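Local coordinates for ferredoxin NADP reductase (Plasmodium falciparum, PDB 3JQQ), which transfers electrons between ferredoxin and NADP(H) through its FAD cofactor in the apicoplast, possibly serving the last step of isoprenoid precursor synthesis, at residues 274-285 with 307-316. The protein carries 1 engineered substitution. Residues are numbered along the deposited sequence; the frame is centred on the assembly and turned at random.
With FAD (flavin-adenine dinucleotide), chain I.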
loop_
_atom_site.group_PDB
_atom_site.type_symbol
_atom_site.label_atom_id
_atom_site.label_comp_id
_atom_site.label_asym_id
_atom_site.label_seq_id
_atom_site.Cartn_x
_atom_site.Cartn_y
_atom_site.Cartn_z
ATOM N N PHE B 274 8.519 -6.626 26.584
ATOM C CA PHE B 274 7.493 -7.607 26.247
ATOM C C PHE B 274 7.439 -8.763 27.244
ATOM O O PHE B 274 6.357 -9.235 27.593
ATOM C CB PHE B 274 7.684 -8.145 24.828
ATOM C CG PHE B 274 6.672 -9.186 24.437
ATOM C CD1 PHE B 274 5.395 -8.815 24.048
ATOM C CD2 PHE B 274 6.992 -10.532 24.470
ATOM C CE1 PHE B 274 4.460 -9.768 23.693
ATOM C CE2 PHE B 274 6.060 -11.490 24.116
ATOM C CZ PHE B 274 4.793 -11.107 23.727
ATOM N N ASN B 275 8.603 -9.216 27.703
ATOM C CA ASN B 275 8.669 -10.383 28.583
ATOM C C ASN B 275 8.582 -10.072 30.083
ATOM O O ASN B 275 7.865 -10.749 30.819
ATOM C CB ASN B 275 9.916 -11.221 28.278
ATOM C CG ASN B 275 9.755 -12.072 27.030
ATOM O OD1 ASN B 275 8.652 -12.515 26.705
ATOM N ND2 ASN B 275 10.856 -12.308 26.327
ATOM N N ASN B 276 9.317 -9.052 30.527
ATOM C CA ASN B 276 9.343 -8.705 31.954
ATOM C C ASN B 276 8.147 -7.875 32.427
ATOM O O ASN B 276 7.846 -7.839 33.621
ATOM C CB ASN B 276 10.652 -7.992 32.309
ATOM C CG ASN B 276 11.823 -8.948 32.429
ATOM O OD1 ASN B 276 11.665 -10.085 32.875
ATOM N ND2 ASN B 276 13.008 -8.490 32.028
ATOM N N TYR B 277 7.462 -7.213 31.492
ATOM C CA TYR B 277 6.316 -6.373 31.839
ATOM C C TYR B 277 5.007 -6.888 31.243
ATOM O O TYR B 277 3.985 -6.204 31.290
ATOM C CB TYR B 277 6.560 -4.920 31.423
ATOM C CG TYR B 277 7.603 -4.212 32.263
ATOM C CD1 TYR B 277 8.950 -4.232 31.905
ATOM C CD2 TYR B 277 7.245 -3.528 33.417
ATOM C CE1 TYR B 277 9.905 -3.588 32.670
ATOM C CE2 TYR B 277 8.199 -2.880 34.191
ATOM C CZ TYR B 277 9.525 -2.914 33.812
ATOM O OH TYR B 277 10.473 -2.279 34.575
ATOM N N LYS B 278 5.045 -8.095 30.685
ATOM C CA LYS B 278 3.847 -8.739 30.145
ATOM C C LYS B 278 3.073 -7.828 29.191
ATOM O O LYS B 278 1.841 -7.810 29.192
ATOM C CB LYS B 278 2.940 -9.216 31.283
ATOM C CG LYS B 278 3.548 -10.335 32.114
ATOM C CD LYS B 278 2.785 -10.549 33.411
ATOM C CE LYS B 278 3.508 -11.543 34.310
ATOM N NZ LYS B 278 2.799 -11.753 35.601
ATOM N N CYS B 279 3.811 -7.084 28.372
ATOM C CA CYS B 279 3.225 -6.109 27.450
ATOM C C CYS B 279 2.356 -6.736 26.368
ATOM O O CYS B 279 2.712 -7.761 25.786
ATOM C CB CYS B 279 4.322 -5.280 26.778
ATOM S SG CYS B 279 5.021 -3.967 27.795
ATOM N N GLU B 280 1.215 -6.107 26.103
ATOM C CA GLU B 280 0.448 -6.398 24.901
ATOM C C GLU B 280 1.116 -5.667 23.745
ATOM O O GLU B 280 1.343 -4.458 23.815
ATOM C CB GLU B 280 -1.002 -5.938 25.050
ATOM C CG GLU B 280 -1.851 -6.820 25.960
ATOM C CD GLU B 280 -2.167 -8.168 25.337
ATOM O OE1 GLU B 280 -2.373 -8.224 24.100
ATOM O OE2 GLU B 280 -2.211 -9.169 26.080
ATOM N N LEU B 281 1.440 -6.402 22.688
ATOM C CA LEU B 281 2.159 -5.838 21.554
ATOM C C LEU B 281 1.220 -5.585 20.381
ATOM O O LEU B 281 0.492 -6.478 19.952
ATOM C CB LEU B 281 3.296 -6.773 21.133
ATOM C CG LEU B 281 4.144 -6.370 19.927
ATOM C CD1 LEU B 281 4.801 -5.019 20.156
ATOM C CD2 LEU B 281 5.192 -7.435 19.639
ATOM N N TYR B 282 1.238 -4.359 19.869
ATOM C CA TYR B 282 0.387 -3.986 18.746
ATOM C C TYR B 282 1.217 -3.482 17.578
ATOM O O TYR B 282 2.187 -2.749 17.763
ATOM C CB TYR B 282 -0.608 -2.904 19.164
ATOM C CG TYR B 282 -1.717 -3.401 20.057
ATOM C CD1 TYR B 282 -1.481 -3.688 21.394
ATOM C CD2 TYR B 282 -3.003 -3.577 19.565
ATOM C CE1 TYR B 282 -2.491 -4.142 22.213
ATOM C CE2 TYR B 282 -4.021 -4.033 20.377
ATOM C CZ TYR B 282 -3.760 -4.313 21.700
ATOM O OH TYR B 282 -4.768 -4.763 22.517
ATOM N N ILE B 283 0.825 -3.870 16.372
ATOM C CA ILE B 283 1.493 -3.407 15.165
ATOM C C ILE B 283 0.460 -2.955 14.140
ATOM O O ILE B 283 -0.349 -3.756 13.670
ATOM C CB ILE B 283 2.381 -4.504 14.559
ATOM C CG1 ILE B 283 3.519 -4.856 15.524
ATOM C CG2 ILE B 283 2.929 -4.058 13.211
ATOM C CD1 ILE B 283 4.236 -6.151 15.186
ATOM N N CYS B 284 0.482 -1.674 13.809
ATOM C CA CYS B 284 -0.463 -1.116 12.848
ATOM C C CYS B 284 0.236 -0.248 11.810
ATOM O O CYS B 284 0.894 0.738 12.148
ATOM C CB CYS B 284 -1.545 -0.301 13.559
ATOM S SG CYS B 284 -2.866 0.259 12.461
ATOM N N GLY B 285 0.107 -0.619 10.543
ATOM C CA GLY B 285 0.823 0.082 9.496
ATOM C C GLY B 285 1.251 -0.856 8.386
ATOM O O GLY B 285 0.551 -1.816 8.062
ATOM N N LYS B 307 2.034 -16.576 23.922
ATOM C CA LYS B 307 2.583 -15.251 23.665
ATOM C C LYS B 307 1.992 -14.673 22.386
ATOM O O LYS B 307 2.132 -13.481 22.107
ATOM C CB LYS B 307 4.108 -15.315 23.562
ATOM C CG LYS B 307 4.787 -15.787 24.840
ATOM C CD LYS B 307 6.301 -15.776 24.710
ATOM C CE LYS B 307 6.959 -16.233 26.008
ATOM N NZ LYS B 307 8.446 -16.238 25.902
ATOM N N LYS B 308 1.326 -15.522 21.612
ATOM C CA LYS B 308 0.668 -15.080 20.390
ATOM C C LYS B 308 -0.705 -14.476 20.678
ATOM O O LYS B 308 -1.313 -13.860 19.803
ATOM C CB LYS B 308 0.568 -16.228 19.381
ATOM C CG LYS B 308 1.842 -16.425 18.572
ATOM C CD LYS B 308 1.954 -17.829 18.014
ATOM C CE LYS B 308 3.245 -17.988 17.219
ATOM N NZ LYS B 308 3.542 -19.417 16.909
ATOM N N LYS B 309 -1.185 -14.651 21.906
ATOM C CA LYS B 309 -2.437 -14.029 22.328
ATOM C C LYS B 309 -2.182 -12.556 22.604
ATOM O O LYS B 309 -3.097 -11.732 22.572
ATOM C CB LYS B 309 -2.984 -14.695 23.596
ATOM C CG LYS B 309 -2.361 -14.175 24.897
ATOM C CD LYS B 309 -3.114 -14.656 26.137
ATOM C CE LYS B 309 -4.450 -13.942 26.301
ATOM N NZ LYS B 309 -5.188 -14.412 27.510
ATOM N N ARG B 310 -0.919 -12.239 22.871
ATOM C CA ARG B 310 -0.521 -10.903 23.290
ATOM C C ARG B 310 -0.124 -10.008 22.119
ATOM O O ARG B 310 0.045 -8.801 22.283
ATOM C CB ARG B 310 0.635 -10.988 24.290
ATOM C CG ARG B 310 0.271 -11.648 25.613
ATOM C CD ARG B 310 1.270 -11.277 26.699
ATOM N NE ARG B 310 2.465 -12.118 26.669
ATOM C CZ ARG B 310 3.682 -11.694 26.994
ATOM N NH1 ARG B 310 3.873 -10.429 27.354
ATOM N NH2 ARG B 310 4.711 -12.530 26.947
ATOM N N VAL B 311 0.028 -10.603 20.941
ATOM C CA VAL B 311 0.452 -9.860 19.759
ATOM C C VAL B 311 -0.727 -9.546 18.839
ATOM O O VAL B 311 -1.552 -10.412 18.552
ATOM C CB VAL B 311 1.537 -10.623 18.973
ATOM C CG1 VAL B 311 1.863 -9.901 17.676
ATOM C CG2 VAL B 311 2.786 -10.792 19.824
ATOM N N HIS B 312 -0.798 -8.296 18.387
ATOM C CA HIS B 312 -1.875 -7.845 17.512
ATOM C C HIS B 312 -1.303 -7.131 16.296
ATOM O O HIS B 312 -0.413 -6.292 16.424
ATOM C CB HIS B 312 -2.808 -6.890 18.254
ATOM C CG HIS B 312 -3.383 -7.459 19.513
ATOM N ND1 HIS B 312 -4.647 -8.005 19.571
ATOM C CD2 HIS B 312 -2.874 -7.553 20.764
ATOM C CE1 HIS B 312 -4.889 -8.417 20.803
ATOM N NE2 HIS B 312 -3.829 -8.155 21.546
ATOM N N VAL B 313 -1.822 -7.457 15.118
ATOM C CA VAL B 313 -1.333 -6.851 13.888
ATOM C C VAL B 313 -2.474 -6.442 12.961
ATOM O O VAL B 313 -3.395 -7.219 12.712
ATOM C CB VAL B 313 -0.372 -7.797 13.135
ATOM C CG1 VAL B 313 -1.098 -9.063 12.716
ATOM C CG2 VAL B 313 0.230 -7.096 11.923
ATOM N N GLU B 314 -2.407 -5.212 12.462
ATOM C CA GLU B 314 -3.347 -4.733 11.458
ATOM C C GLU B 314 -2.558 -3.958 10.406
ATOM O O GLU B 314 -2.120 -2.832 10.649
ATOM C CB GLU B 314 -4.414 -3.840 12.096
ATOM C CG GLU B 314 -5.768 -3.883 11.393
ATOM C CD GLU B 314 -6.715 -2.800 11.879
ATOM O OE1 GLU B 314 -6.270 -1.648 12.019
ATOM O OE2 GLU B 314 -7.903 -3.105 12.114
ATOM N N VAL B 315 -2.367 -4.568 9.241
ATOM C CA VAL B 315 -1.505 -3.982 8.220
ATOM C C VAL B 315 -2.275 -3.479 7.001
ATOM O O VAL B 315 -3.214 -4.124 6.535
ATOM C CB VAL B 315 -0.406 -4.973 7.770
ATOM C CG1 VAL B 315 0.544 -5.274 8.923
ATOM C CG2 VAL B 315 -1.026 -6.255 7.230
ATOM N N TYR B 316 -1.870 -2.318 6.496
ATOM C CA TYR B 316 -2.452 -1.761 5.282
ATOM C C TYR B 316 -1.515 -0.740 4.646
ATOM O O TYR B 316 -1.711 -0.321 3.503
ATOM C CB TYR B 316 -3.810 -1.121 5.577
ATOM C CG TYR B 316 -3.741 0.071 6.502
ATOM C CD1 TYR B 316 -3.571 1.357 6.002
ATOM C CD2 TYR B 316 -3.845 -0.087 7.875
ATOM C CE1 TYR B 316 -3.508 2.447 6.847
ATOM C CE2 TYR B 316 -3.784 0.995 8.725
ATOM C CZ TYR B 316 -3.615 2.258 8.208
ATOM O OH TYR B 316 -3.553 3.334 9.057
ATOM O OXT TYR B 316 -0.539 -0.308 5.262
HETATM P PA FAD I . -7.845 4.172 -4.365
HETATM O O1A FAD I . -8.536 2.945 -3.822
HETATM O O2A FAD I . -8.711 4.872 -5.385
HETATM O O5B FAD I . -6.404 3.778 -4.977
HETATM C C5B FAD I . -5.392 3.245 -4.148
HETATM C C4B FAD I . -4.045 3.892 -4.459
HETATM O O4B FAD I . -3.745 3.789 -5.840
HETATM C C3B FAD I . -4.051 5.371 -4.120
HETATM O O3B FAD I . -2.781 5.716 -3.619
HETATM C C2B FAD I . -4.264 6.051 -5.456
HETATM O O2B FAD I . -3.595 7.290 -5.508
HETATM C C1B FAD I . -3.680 5.065 -6.454
HETATM N N9A FAD I . -4.431 5.040 -7.722
HETATM C C8A FAD I . -5.778 4.849 -7.886
HETATM N N7A FAD I . -6.059 4.886 -9.211
HETATM C C5A FAD I . -4.910 5.092 -9.891
HETATM C C6A FAD I . -4.632 5.212 -11.247
HETATM N N6A FAD I . -5.621 5.212 -12.139
HETATM N N1A FAD I . -3.331 5.426 -11.652
HETATM C C2A FAD I . -2.323 5.518 -10.716
HETATM N N3A FAD I . -2.609 5.400 -9.372
HETATM C C4A FAD I . -3.883 5.189 -8.967
HETATM N N1 FAD I . -6.250 5.038 5.396
HETATM C C2 FAD I . -6.193 6.255 6.037
HETATM O O2 FAD I . -5.910 7.263 5.387
HETATM N N3 FAD I . -6.449 6.340 7.392
HETATM C C4 FAD I . -6.760 5.207 8.112
HETATM O O4 FAD I . -6.985 5.284 9.318
HETATM C C4X FAD I . -6.817 3.978 7.468
HETATM N N5 FAD I . -7.130 2.842 8.184
HETATM C C5X FAD I . -7.183 1.629 7.531
HETATM C C6 FAD I . -7.497 0.484 8.256
HETATM C C7 FAD I . -7.557 -0.745 7.616
HETATM C C7M FAD I . -7.898 -1.980 8.402
HETATM C C8 FAD I . -7.302 -0.822 6.247
HETATM C C8M FAD I . -7.357 -2.144 5.532
HETATM C C9 FAD I . -6.986 0.323 5.527
HETATM C C9A FAD I . -6.924 1.553 6.162
HETATM N N10 FAD I . -6.618 2.692 5.433
HETATM C C10 FAD I . -6.560 3.899 6.101
HETATM C "C1'" FAD I . -6.510 2.666 3.921
HETATM C "C2'" FAD I . -7.755 3.256 3.243
HETATM O "O2'" FAD I . -8.848 2.402 3.472
HETATM C "C3'" FAD I . -7.668 3.437 1.719
HETATM O "O3'" FAD I . -7.054 2.319 1.116
HETATM C "C4'" FAD I . -6.960 4.719 1.284
HETATM O "O4'" FAD I . -7.722 5.826 1.709
HETATM C "C5'" FAD I . -6.842 4.775 -0.236
HETATM O "O5'" FAD I . -8.149 4.760 -0.760
HETATM P P FAD I . -8.547 5.612 -2.066
HETATM O O1P FAD I . -9.931 5.211 -2.523
HETATM O O2P FAD I . -8.470 7.100 -1.810
HETATM O O3P FAD I . -7.457 5.171 -3.164
#
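Strands 280-285 and 311-315 run parallel, their axes 6° apart, and six backbone hydrogen bonds, from Leu281 N to Arg310 O through Tyr316 N to Gly285 O, join them as the last two strands of the five-stranded parallel sheet in the NADP-binding domain. On one face of the pair, Tyr282 and His312 form an offset stack, centroids 4.2 Å apart. With its CG beside the backbone N and the chain bent again at chi2, Glu280 turns a carboxylate oxygen to the imidazole edge, where His312 NE2 donates to Glu280 OE1 over 2.9 Å; bent at the hydrogen (141°), this bond and the stack together would limit rotation of the ring. Tyr282 OH is hydrogen-bonded to Asn161 O. On the opposite face Leu281 CD2 meets Val311 CG2, and Leu281 also packs on helix 289-298. Before the strands, the guanidinium of Arg310 lies flat on the Phe274 ring, a cation-pi stack with planes 14° apart, while Arg310 NH1 gives a nearly straight bond to Phe274 O (2.8 Å). The chain terminates against the flavin: Tyr316, its hydroxyl hydrogen-bonded to Thr180 OG1, lays one ring face on the isoalloxazine, Tyr316 CD1 3.4 Å from FAD C9A, and presents its edge to Cys284 SG.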